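Local structure of AxyAgu115A (Amphibacillus xylanus NBRC 15112, 6NPS) at residues Phe202-Leu205 and Leu206-Gly210; Leu459-Ser462 and Phe463-Leu467; Lys592-Gln596 and Leu597-Glu601; Asp539-Leu542 and Asp543-His547. The protein is a family GH115 alpha-glucuronidase that probably hydrolyses the bonds holding glucuronic acid side groups on xylan-type hemicelluloses. The protein carries 3 engineered substitutions. All coordinates share one frame; numbering follows the deposited sequence.

Interaction 1 (Phe202-Leu205 and Leu206-Gly210)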
loop_
_atom_site.group_PDB
_atom_site.type_symbol
_atom_site.label_atom_id
_atom_site.label_comp_id
_atom_site.label_asym_id
_atom_site.label_seq_id
_atom_site.Cartn_x
_atom_site.Cartn_y
_atom_site.Cartn_z
ATOM N N PHE A 202 37.550 1.277 -32.666
ATOM C CA PHE A 202 38.932 1.734 -32.590
ATOM C C PHE A 202 39.036 3.211 -32.978
ATOM O O PHE A 202 39.796 3.964 -32.365
ATOM C CB PHE A 202 39.850 0.900 -33.485
ATOM C CG PHE A 202 39.890 -0.593 -33.143
ATOM C CD1 PHE A 202 39.658 -1.053 -31.849
ATOM C CD2 PHE A 202 40.167 -1.517 -34.133
ATOM C CE1 PHE A 202 39.697 -2.422 -31.559
ATOM C CE2 PHE A 202 40.206 -2.906 -33.860
ATOM C CZ PHE A 202 39.990 -3.349 -32.568
ATOM N N GLU A 203 38.298 3.630 -34.009
ATOM C CA GLU A 203 38.370 5.022 -34.449
ATOM C C GLU A 203 37.856 5.960 -33.367
ATOM O O GLU A 203 38.469 7.000 -33.093
ATOM C CB GLU A 203 37.574 5.206 -35.746
ATOM C CG GLU A 203 37.705 6.599 -36.345
ATOM C CD GLU A 203 36.819 6.852 -37.575
ATOM O OE1 GLU A 203 36.377 5.881 -38.240
ATOM O OE2 GLU A 203 36.599 8.048 -37.883
ATOM N N LEU A 204 36.730 5.609 -32.738
ATOM C CA LEU A 204 36.178 6.435 -31.676
ATOM C C LEU A 204 37.173 6.581 -30.536
ATOM O O LEU A 204 37.400 7.687 -30.034
ATOM C CB LEU A 204 34.869 5.838 -31.174
ATOM C CG LEU A 204 34.307 6.493 -29.917
ATOM C CD1 LEU A 204 33.837 7.970 -30.152
ATOM C CD2 LEU A 204 33.151 5.672 -29.357
ATOM N N LEU A 205 37.763 5.464 -30.108
ATOM C CA LEU A 205 38.753 5.472 -29.029
ATOM C C LEU A 205 39.919 6.415 -29.345
ATOM O O LEU A 205 40.316 7.247 -28.513
ATOM C CB LEU A 205 39.291 4.051 -28.831
ATOM C CG LEU A 205 40.387 3.956 -27.768
ATOM C CD1 LEU A 205 39.767 4.238 -26.407
ATOM C CD2 LEU A 205 40.989 2.547 -27.800
ATOM N N LEU A 206 40.508 6.262 -30.529
ATOM C CA LEU A 206 41.674 7.066 -30.878
ATOM C C LEU A 206 41.306 8.538 -31.107
ATOM O O LEU A 206 42.106 9.429 -30.807
ATOM C CB LEU A 206 42.351 6.486 -32.117
ATOM C CG LEU A 206 43.047 5.120 -31.982
ATOM C CD1 LEU A 206 43.408 4.565 -33.346
ATOM C CD2 LEU A 206 44.349 5.308 -31.131
ATOM N N ARG A 207 40.112 8.820 -31.641
ATOM C CA ARG A 207 39.721 10.224 -31.800
ATOM C C ARG A 207 39.546 10.902 -30.452
ATOM O O ARG A 207 39.771 12.127 -30.327
ATOM C CB ARG A 207 38.440 10.324 -32.633
ATOM C CG ARG A 207 38.678 10.163 -34.154
ATOM C CD ARG A 207 37.392 10.397 -34.941
ATOM N NE ARG A 207 37.482 10.101 -36.379
ATOM C CZ ARG A 207 37.785 11.006 -37.325
ATOM N NH1 ARG A 207 38.070 12.270 -36.989
ATOM N NH2 ARG A 207 37.788 10.651 -38.618
ATOM N N LEU A 208 39.133 10.133 -29.427
ATOM C CA LEU A 208 39.043 10.663 -28.071
ATOM C C LEU A 208 40.390 10.623 -27.355
ATOM O O LEU A 208 40.455 10.903 -26.169
ATOM C CB LEU A 208 37.990 9.875 -27.266
ATOM C CG LEU A 208 36.578 9.926 -27.845
ATOM C CD1 LEU A 208 35.632 9.055 -27.024
ATOM C CD2 LEU A 208 36.067 11.347 -27.878
ATOM N N LYS A 209 41.456 10.298 -28.066
ATOM C CA LYS A 209 42.828 10.247 -27.550
ATOM C C LYS A 209 43.043 9.124 -26.525
ATOM O O LYS A 209 43.951 9.216 -25.674
ATOM C CB LYS A 209 43.251 11.601 -26.976
ATOM C CG LYS A 209 43.044 12.739 -28.005
ATOM C CD LYS A 209 43.287 14.108 -27.424
ATOM C CE LYS A 209 42.230 14.461 -26.391
ATOM N NZ LYS A 209 41.098 15.263 -26.960
ATOM N N GLY A 210 42.167 8.102 -26.541
ATOM C CA GLY A 210 42.368 6.918 -25.738
ATOM C C GLY A 210 43.370 5.978 -26.425
ATOM O O GLY A 210 43.765 6.149 -27.597
#
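Helix 195-207 runs through Phe202-Leu205 and ends within Leu206-Gly210. Leu206 N bonds to Phe202 O, Arg207 N to Glu203 O and Leu208 N to Leu204 O. The pattern then changes. Lys209 turns to positive phi, and Gly210 N reaches back to Leu205 O at 2.8 Å, while Lys209 N bonds to Leu206 O.

One turn apart, Glu203 and Arg207 form a salt bridge. Glu203 is extended, with CG opposite the backbone N (chi1 -175°), while Arg207 has CG opposite its carbonyl carbon (chi1 -79°); both chains run out the same way. A single oxygen, Glu203 OE2, takes both bonds: 2.7 Å from Arg207 NE, through its anti lone pair, and 3.0 Å from Arg207 NH2. The carboxylate plane is turned 42° from the guanidinium. Asp42 pairs with Arg207 NH1, so the arginine joins two acids. Leu204 CD1 meets Leu208 CD1 at 3.8 Å. Leu205 CD1 lies 3.8 Å from Gly210 CA; the glycine has no side chain to collide with this methyl.

The paired bonds to Leu205 O and Leu206 O, with Lys209 as the C-prime residue, are a Schellman motif closing the helix.

Interaction 2 (Leu459-Ser462 and Phe463-Leu467)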
loop_
_atom_site.group_PDB
_atom_site.type_symbol
_atom_site.label_atom_id
_atom_site.label_comp_id
_atom_site.label_asym_id
_atom_site.label_seq_id
_atom_site.Cartn_x
_atom_site.Cartn_y
_atom_site.Cartn_z
ATOM N N LEU A 459 29.067 12.076 -24.030
ATOM C CA LEU A 459 29.565 13.227 -23.267
ATOM C C LEU A 459 30.440 12.799 -22.088
ATOM O O LEU A 459 31.576 13.288 -21.978
ATOM C CB LEU A 459 28.390 14.101 -22.793
ATOM C CG LEU A 459 28.762 15.206 -21.797
ATOM C CD1 LEU A 459 29.562 16.260 -22.544
ATOM C CD2 LEU A 459 27.536 15.859 -21.168
ATOM N N PRO A 460 30.006 11.905 -21.188
ATOM C CA PRO A 460 30.895 11.551 -20.067
ATOM C C PRO A 460 32.123 10.737 -20.495
ATOM O O PRO A 460 33.170 10.853 -19.842
ATOM C CB PRO A 460 29.978 10.772 -19.116
ATOM C CG PRO A 460 28.895 10.249 -19.957
ATOM C CD PRO A 460 28.692 11.274 -21.075
ATOM N N LEU A 461 32.043 9.969 -21.582
ATOM C CA LEU A 461 33.237 9.291 -22.096
ATOM C C LEU A 461 34.242 10.297 -22.650
ATOM O O LEU A 461 35.450 10.172 -22.433
ATOM C CB LEU A 461 32.840 8.254 -23.168
ATOM C CG LEU A 461 34.044 7.542 -23.857
ATOM C CD1 LEU A 461 34.857 6.792 -22.800
ATOM C CD2 LEU A 461 33.576 6.607 -24.992
ATOM N N SER A 462 33.765 11.294 -23.400
ATOM C CA SER A 462 34.659 12.334 -23.898
ATOM C C SER A 462 35.361 13.024 -22.725
ATOM O O SER A 462 36.576 13.259 -22.756
ATOM C CB SER A 462 33.860 13.346 -24.746
ATOM O OG SER A 462 33.331 12.803 -25.958
ATOM N N PHE A 463 34.595 13.339 -21.670
ATOM C CA PHE A 463 35.147 14.019 -20.507
ATOM C C PHE A 463 36.192 13.156 -19.803
ATOM O O PHE A 463 37.268 13.636 -19.428
ATOM C CB PHE A 463 34.006 14.393 -19.534
ATOM C CG PHE A 463 34.530 15.065 -18.286
ATOM C CD1 PHE A 463 35.121 16.302 -18.381
ATOM C CD2 PHE A 463 34.508 14.413 -17.054
ATOM C CE1 PHE A 463 35.688 16.919 -17.270
ATOM C CE2 PHE A 463 35.054 15.035 -15.915
ATOM C CZ PHE A 463 35.645 16.290 -16.039
ATOM N N PHE A 464 35.851 11.885 -19.559
ATOM C CA PHE A 464 36.723 10.953 -18.855
ATOM C C PHE A 464 38.066 10.827 -19.572
ATOM O O PHE A 464 39.136 10.947 -18.950
ATOM C CB PHE A 464 36.015 9.595 -18.773
ATOM C CG PHE A 464 36.761 8.532 -17.970
ATOM C CD1 PHE A 464 37.577 7.624 -18.616
ATOM C CD2 PHE A 464 36.553 8.402 -16.606
ATOM C CE1 PHE A 464 38.265 6.612 -17.903
ATOM C CE2 PHE A 464 37.222 7.424 -15.863
ATOM C CZ PHE A 464 38.075 6.500 -16.528
ATOM N N LEU A 465 38.027 10.682 -20.897
ATOM C CA LEU A 465 39.256 10.551 -21.675
ATOM C C LEU A 465 39.964 11.897 -21.906
ATOM O O LEU A 465 41.192 11.918 -22.113
ATOM C CB LEU A 465 38.935 9.858 -23.010
ATOM C CG LEU A 465 38.511 8.378 -22.826
ATOM C CD1 LEU A 465 38.169 7.721 -24.141
ATOM C CD2 LEU A 465 39.611 7.564 -22.130
ATOM N N ASP A 466 39.240 13.024 -21.862
ATOM C CA ASP A 466 39.924 14.316 -21.958
ATOM C C ASP A 466 40.634 14.621 -20.659
ATOM O O ASP A 466 41.734 15.176 -20.657
ATOM C CB ASP A 466 38.922 15.444 -22.269
ATOM C CG ASP A 466 38.847 15.778 -23.752
ATOM O OD1 ASP A 466 39.915 15.785 -24.400
ATOM O OD2 ASP A 466 37.718 16.029 -24.271
ATOM N N LEU A 467 39.998 14.264 -19.544
ATOM C CA LEU A 467 40.608 14.359 -18.222
ATOM C C LEU A 467 41.845 13.475 -18.109
ATOM O O LEU A 467 42.888 13.916 -17.602
ATOM C CB LEU A 467 39.550 13.970 -17.171
ATOM C CG LEU A 467 39.967 14.114 -15.707
ATOM C CD1 LEU A 467 40.381 15.564 -15.444
ATOM C CD2 LEU A 467 38.812 13.668 -14.796
#
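Different first torsions turn Leu461 and Leu465 onto each other, one helical turn apart. Leu461 has CG anti to the backbone N (chi1 176°), which carries its branch along the helix towards the next turn. Leu465 has CG anti to the carbonyl carbon instead (chi1 -68°), leaning back. The two side chains lie side by side and point the same way. Their methyls touch, Leu461 CD1 to Leu465 CD1 at 3.7 Å. Leu465 CG is 4.0 Å from Leu461 CD1.

The backbone holds this spacing with four successive helical bonds. Phe463 N bonds to Leu459 O, Phe464 N to Pro460 O, and Leu465 N to Leu461 O at 3.0 Å. Asp466 N closes the series on Ser462 O at 2.8 Å. Its N-H is less straight, at 142°. Pro460 still accepts through its carbonyl, and Phe464 CB lies 3.3 Å from Pro460 O.

Helix 458-469 follows strand 446-450 of the parallel eight-stranded sheet, and Leu461 and Phe464 pack on Val449 of that strand, consistent with a TIM-barrel helix lying on its strand. Phe464 also meets Trp447 of the same strand, while Phe463 makes an edge-to-face pair with Tyr485 and Ser462 OG bonds to Glu458 O.

Within the helix, then, the side-chain contact is apolar and the polar work is done by the backbone. Both Asp466 oxygens are engaged outside it, OD1 by Lys209 and OD2 by Tyr485 and a bound glycerol, which holds the carboxylate in its orientation and ties this helix to its neighbours.

Interaction 3 (Lys592-Gln596 and Leu597-Glu601)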
loop_
_atom_site.group_PDB
_atom_site.type_symbol
_atom_site.label_atom_id
_atom_site.label_comp_id
_atom_site.label_asym_id
_atom_site.label_seq_id
_atom_site.Cartn_x
_atom_site.Cartn_y
_atom_site.Cartn_z
ATOM N N LYS A 592 -1.589 8.137 -7.453
ATOM C CA LYS A 592 -1.843 7.251 -6.328
ATOM C C LYS A 592 -2.278 8.028 -5.089
ATOM O O LYS A 592 -3.167 7.592 -4.361
ATOM C CB LYS A 592 -0.576 6.458 -6.036
ATOM C CG LYS A 592 -0.641 5.472 -4.887
ATOM C CD LYS A 592 0.704 4.705 -4.813
ATOM C CE LYS A 592 0.799 3.761 -3.618
ATOM N NZ LYS A 592 1.571 4.365 -2.501
ATOM N N TYR A 593 -1.608 9.142 -4.796
ATOM C CA TYR A 593 -1.907 9.910 -3.586
ATOM C C TYR A 593 -3.302 10.534 -3.670
ATOM O O TYR A 593 -4.065 10.524 -2.692
ATOM C CB TYR A 593 -0.830 10.992 -3.399
ATOM C CG TYR A 593 -1.054 11.942 -2.236
ATOM C CD1 TYR A 593 -0.514 11.680 -0.975
ATOM C CD2 TYR A 593 -1.815 13.092 -2.394
ATOM C CE1 TYR A 593 -0.701 12.571 0.099
ATOM C CE2 TYR A 593 -2.027 13.983 -1.323
ATOM C CZ TYR A 593 -1.466 13.705 -0.080
ATOM O OH TYR A 593 -1.674 14.572 0.976
ATOM N N ALA A 594 -3.639 11.112 -4.823
ATOM C CA ALA A 594 -4.971 11.689 -4.991
ATOM C C ALA A 594 -6.045 10.615 -4.937
ATOM O O ALA A 594 -7.153 10.843 -4.410
ATOM C CB ALA A 594 -5.045 12.436 -6.320
ATOM N N ALA A 595 -5.737 9.420 -5.420
ATOM C CA ALA A 595 -6.762 8.375 -5.443
ATOM C C ALA A 595 -7.095 7.857 -4.043
ATOM O O ALA A 595 -8.254 7.545 -3.766
ATOM C CB ALA A 595 -6.333 7.216 -6.335
ATOM N N GLN A 596 -6.119 7.822 -3.133
ATOM C CA GLN A 596 -6.371 7.447 -1.736
ATOM C C GLN A 596 -7.243 8.464 -1.014
ATOM O O GLN A 596 -7.790 8.161 0.062
ATOM C CB GLN A 596 -5.043 7.314 -0.978
ATOM C CG GLN A 596 -4.201 6.098 -1.456
ATOM C CD GLN A 596 -2.697 6.231 -1.133
ATOM O OE1 GLN A 596 -2.200 7.314 -0.783
ATOM N NE2 GLN A 596 -1.969 5.113 -1.257
ATOM N N LEU A 597 -7.394 9.659 -1.574
ATOM C CA LEU A 597 -8.307 10.641 -1.017
ATOM C C LEU A 597 -9.628 10.724 -1.787
ATOM O O LEU A 597 -10.442 11.613 -1.493
ATOM C CB LEU A 597 -7.623 12.034 -0.993
ATOM C CG LEU A 597 -6.276 12.085 -0.253
ATOM C CD1 LEU A 597 -5.445 13.355 -0.562
ATOM C CD2 LEU A 597 -6.521 11.935 1.244
ATOM N N ASN A 598 -9.860 9.813 -2.737
ATOM C CA ASN A 598 -11.056 9.764 -3.592
ATOM C C ASN A 598 -11.206 11.068 -4.383
ATOM O O ASN A 598 -12.333 11.561 -4.584
ATOM C CB ASN A 598 -12.333 9.517 -2.785
ATOM C CG ASN A 598 -13.428 8.697 -3.548
ATOM O OD1 ASN A 598 -13.496 7.501 -3.324
ATOM N ND2 ASN A 598 -14.237 9.308 -4.416
ATOM N N LEU A 599 -10.097 11.691 -4.753
ATOM C CA LEU A 599 -10.153 12.943 -5.519
ATOM C C LEU A 599 -10.349 12.641 -7.001
ATOM O O LEU A 599 -9.594 11.865 -7.584
ATOM C CB LEU A 599 -8.852 13.740 -5.346
ATOM C CG LEU A 599 -8.560 14.249 -3.938
ATOM C CD1 LEU A 599 -7.380 15.164 -4.025
ATOM C CD2 LEU A 599 -9.769 14.964 -3.321
ATOM N N ILE A 600 -11.338 13.267 -7.620
ATOM C CA ILE A 600 -11.632 13.007 -9.033
ATOM C C ILE A 600 -10.432 13.315 -9.918
ATOM O O ILE A 600 -10.219 12.647 -10.938
ATOM C CB ILE A 600 -12.852 13.823 -9.512
ATOM C CG1 ILE A 600 -14.020 13.740 -8.511
ATOM C CG2 ILE A 600 -13.292 13.379 -10.894
ATOM C CD1 ILE A 600 -14.613 12.359 -8.415
ATOM N N GLU A 601 -9.608 14.282 -9.529
ATOM C CA GLU A 601 -8.434 14.655 -10.319
ATOM C C GLU A 601 -7.430 13.521 -10.458
ATOM O O GLU A 601 -6.577 13.577 -11.355
ATOM C CB GLU A 601 -7.748 15.868 -9.700
ATOM C CG GLU A 601 -6.954 15.562 -8.443
ATOM C CD GLU A 601 -6.417 16.823 -7.751
ATOM O OE1 GLU A 601 -7.241 17.655 -7.285
ATOM O OE2 GLU A 601 -5.170 16.975 -7.675
HETATM O O HOH W 1 -10.334 6.589 -2.207
#
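Tyr593 and Leu597 make the main apolar contact, with Leu597 CD1 3.6 Å from Tyr593 CE2. The methyl approaches the ring obliquely. A chi1 of 176° sets the Tyr593 ring opposite the backbone N and turns it along the helix to Leu597, one turn on. A second apolar pair joins Ala594 CB to Leu599 CB at 4.1 Å. Replacing Leu597 by an alanine removes its whole branched end and is likely to leave the Tyr593 ring without this neighbour and a gap towards Leu667.

Backbone bonds end the helix. Leu599 N to Ala594 O, at 3.1 Å, and Asn598 N to Ala595 O, at 3.0 Å, are the pair of a Schellman motif. Asn598, with positive phi (59°), is its C-prime residue. Leu597 N to Ala594 O, from above the carbonyl plane, is an added bond of 3.1 Å. The two donors reach Ala594 O from opposite faces of its plane.

One water donates to Ala595 O at 2.8 Å and, weakly, to Asn598 OD1. The Asn598 amide reaches further: ND2 bonds to Leu659 O, and OD1 accepts from Asn652 N of the second subunit, whose Val654 touches Ala595.

The turn links helix 564-596 to helix 601-629. Leu597 and Leu599 pack on Leu667 of strand 666-670, and Ile600 bonds through its backbone to Ser706 of strand 700-706.

Interaction 4 (Asp539-Leu542 and Asp543-His547)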
loop_
_atom_site.group_PDB
_atom_site.type_symbol
_atom_site.label_atom_id
_atom_site.label_comp_id
_atom_site.label_asym_id
_atom_site.label_seq_id
_atom_site.Cartn_x
_atom_site.Cartn_y
_atom_site.Cartn_z
ATOM N N ASP A 539 6.345 18.572 -7.424
ATOM C CA ASP A 539 5.904 19.578 -8.386
ATOM C C ASP A 539 7.041 20.459 -8.880
ATOM O O ASP A 539 7.029 20.897 -10.042
ATOM C CB ASP A 539 4.793 20.435 -7.763
ATOM C CG ASP A 539 3.468 19.656 -7.646
ATOM O OD1 ASP A 539 2.815 19.758 -6.583
ATOM O OD2 ASP A 539 3.092 18.926 -8.600
ATOM N N GLN A 540 8.021 20.757 -8.035
ATOM C CA GLN A 540 9.178 21.496 -8.543
ATOM C C GLN A 540 9.938 20.687 -9.599
ATOM O O GLN A 540 10.364 21.236 -10.620
ATOM C CB GLN A 540 10.110 21.899 -7.393
ATOM C CG GLN A 540 9.609 23.184 -6.749
ATOM C CD GLN A 540 10.158 23.450 -5.359
ATOM O OE1 GLN A 540 11.103 22.794 -4.894
ATOM N NE2 GLN A 540 9.574 24.439 -4.695
ATOM N N LEU A 541 10.125 19.384 -9.379
ATOM C CA LEU A 541 10.833 18.589 -10.391
ATOM C C LEU A 541 9.996 18.442 -11.673
ATOM O O LEU A 541 10.521 18.591 -12.785
ATOM C CB LEU A 541 11.192 17.221 -9.797
ATOM C CG LEU A 541 11.959 16.244 -10.684
ATOM C CD1 LEU A 541 13.178 17.005 -11.310
ATOM C CD2 LEU A 541 12.435 15.064 -9.838
ATOM N N LEU A 542 8.673 18.205 -11.543
ATOM C CA LEU A 542 7.799 18.182 -12.732
ATOM C C LEU A 542 7.895 19.472 -13.540
ATOM O O LEU A 542 7.861 19.446 -14.786
ATOM C CB LEU A 542 6.330 17.933 -12.315
ATOM C CG LEU A 542 6.085 16.443 -12.027
ATOM C CD1 LEU A 542 4.744 16.245 -11.301
ATOM C CD2 LEU A 542 6.109 15.587 -13.328
ATOM N N ASP A 543 7.963 20.620 -12.856
ATOM C CA ASP A 543 8.051 21.885 -13.571
ATOM C C ASP A 543 9.394 22.033 -14.280
ATOM O O ASP A 543 9.439 22.529 -15.407
ATOM C CB ASP A 543 7.824 23.050 -12.616
ATOM C CG ASP A 543 6.396 23.116 -12.120
ATOM O OD1 ASP A 543 5.510 22.539 -12.795
ATOM O OD2 ASP A 543 6.167 23.741 -11.052
ATOM N N ARG A 544 10.496 21.633 -13.634
ATOM C CA ARG A 544 11.802 21.582 -14.310
ATOM C C ARG A 544 11.777 20.671 -15.532
ATOM O O ARG A 544 12.296 21.021 -16.597
ATOM C CB ARG A 544 12.882 21.106 -13.334
ATOM C CG ARG A 544 13.478 22.214 -12.473
ATOM C CD ARG A 544 14.194 21.678 -11.247
ATOM N NE ARG A 544 15.471 21.044 -11.579
ATOM C CZ ARG A 544 16.014 20.048 -10.879
ATOM N NH1 ARG A 544 15.387 19.578 -9.809
ATOM N NH2 ARG A 544 17.179 19.531 -11.241
ATOM N N ILE A 545 11.225 19.464 -15.377
ATOM C CA ILE A 545 11.122 18.528 -16.485
ATOM C C ILE A 545 10.302 19.116 -17.615
ATOM O O ILE A 545 10.673 19.003 -18.791
ATOM C CB ILE A 545 10.519 17.192 -15.995
ATOM C CG1 ILE A 545 11.535 16.471 -15.125
ATOM C CG2 ILE A 545 10.038 16.357 -17.190
ATOM C CD1 ILE A 545 10.966 15.197 -14.399
ATOM N N ASP A 546 9.152 19.727 -17.289
ATOM C CA ASP A 546 8.350 20.307 -18.360
ATOM C C ASP A 546 9.099 21.446 -19.044
ATOM O O ASP A 546 9.003 21.606 -20.261
ATOM C CB ASP A 546 6.985 20.760 -17.825
ATOM C CG ASP A 546 6.057 19.559 -17.476
ATOM O OD1 ASP A 546 5.108 19.768 -16.687
ATOM O OD2 ASP A 546 6.267 18.408 -17.964
ATOM N N HIS A 547 9.896 22.206 -18.306
ATOM C CA HIS A 547 10.682 23.248 -18.955
ATOM C C HIS A 547 11.701 22.629 -19.921
ATOM O O HIS A 547 11.830 23.061 -21.078
ATOM C CB HIS A 547 11.395 24.092 -17.893
ATOM C CG HIS A 547 12.397 25.043 -18.457
ATOM N ND1 HIS A 547 12.041 26.081 -19.284
ATOM C CD2 HIS A 547 13.750 25.094 -18.348
ATOM C CE1 HIS A 547 13.126 26.734 -19.658
ATOM N NE2 HIS A 547 14.178 26.156 -19.101
#
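Helix 537-558 packs against helices 564-596 and 500-519, and Leu541 sits on the packed side of its early turns. Its side chain meets both Arg544 and Ile545. Leu541 CD1 lies over one face of the Arg544 guanidinium, 3.7 Å from Arg544 NH1. A bend at chi3 (73°) folds the arginine back over the leucine. On the next position, Ile545 CD1 comes to 4.0 Å from Leu541 CG. Ile545 has CG1 anti to the carbonyl carbon (chi1 -71°), which also lays CG1 3.3 Å from Leu541 O.

The backbone is regular. Asp543 N bonds to Asp539 O, Arg544 N to Gln540 O, Ile545 N to Leu541 O and Asp546 N to Leu542 O. The bond from Ile545 N to Leu541 O is short, 2.8 Å, and almost straight at 170°.

Leu541 also packs on Leu586 and Ile516, Leu542 on Lys583 and Lys590, and Ile545 on Gln582. With the longer branch of Ile545 cut back to an alanine, Leu541 CG is likely to lose its neighbour and the packing on Gln582 to weaken.

Asp543 and Asp546 are exposed, as are Gln540 and Arg544. Asp539 OD2 and Asp543 OD1 are like charges 6.0 Å apart and do not touch. Asp543 OD2 is 3.1 Å from Asp539 O, with two acceptors facing each other. That approach is probably mildly unfavourable; Lys590, in a salt bridge with Asp539 OD2, is likely to balance the charge of Asp539. The guanidinium, by contrast, covers an apolar methyl while its charge stays near the surface.

Along the chain the order is interaction 1, interaction 2, interaction 4 and interaction 3. Interactions 1 and 2 lie on helices 195-207 and 458-469 of the probable TIM-barrel region, with centres 11 Å apart. They touch: the Lys209-Asp466 salt bridge is the polar joint, and Leu208 packs on Leu461, Ser462 and Leu465. The end of one helix is thus fixed to the side of the other. Interaction 4 lies on helix 537-558, and interaction 3 at the end of the next helix, 564-596, and the loop after it, with centres 21 Å apart. Both belong to the helical part that follows the barrel. Interaction 3, 53 Å from interaction 1, joins it to beta strands and the subunit interface.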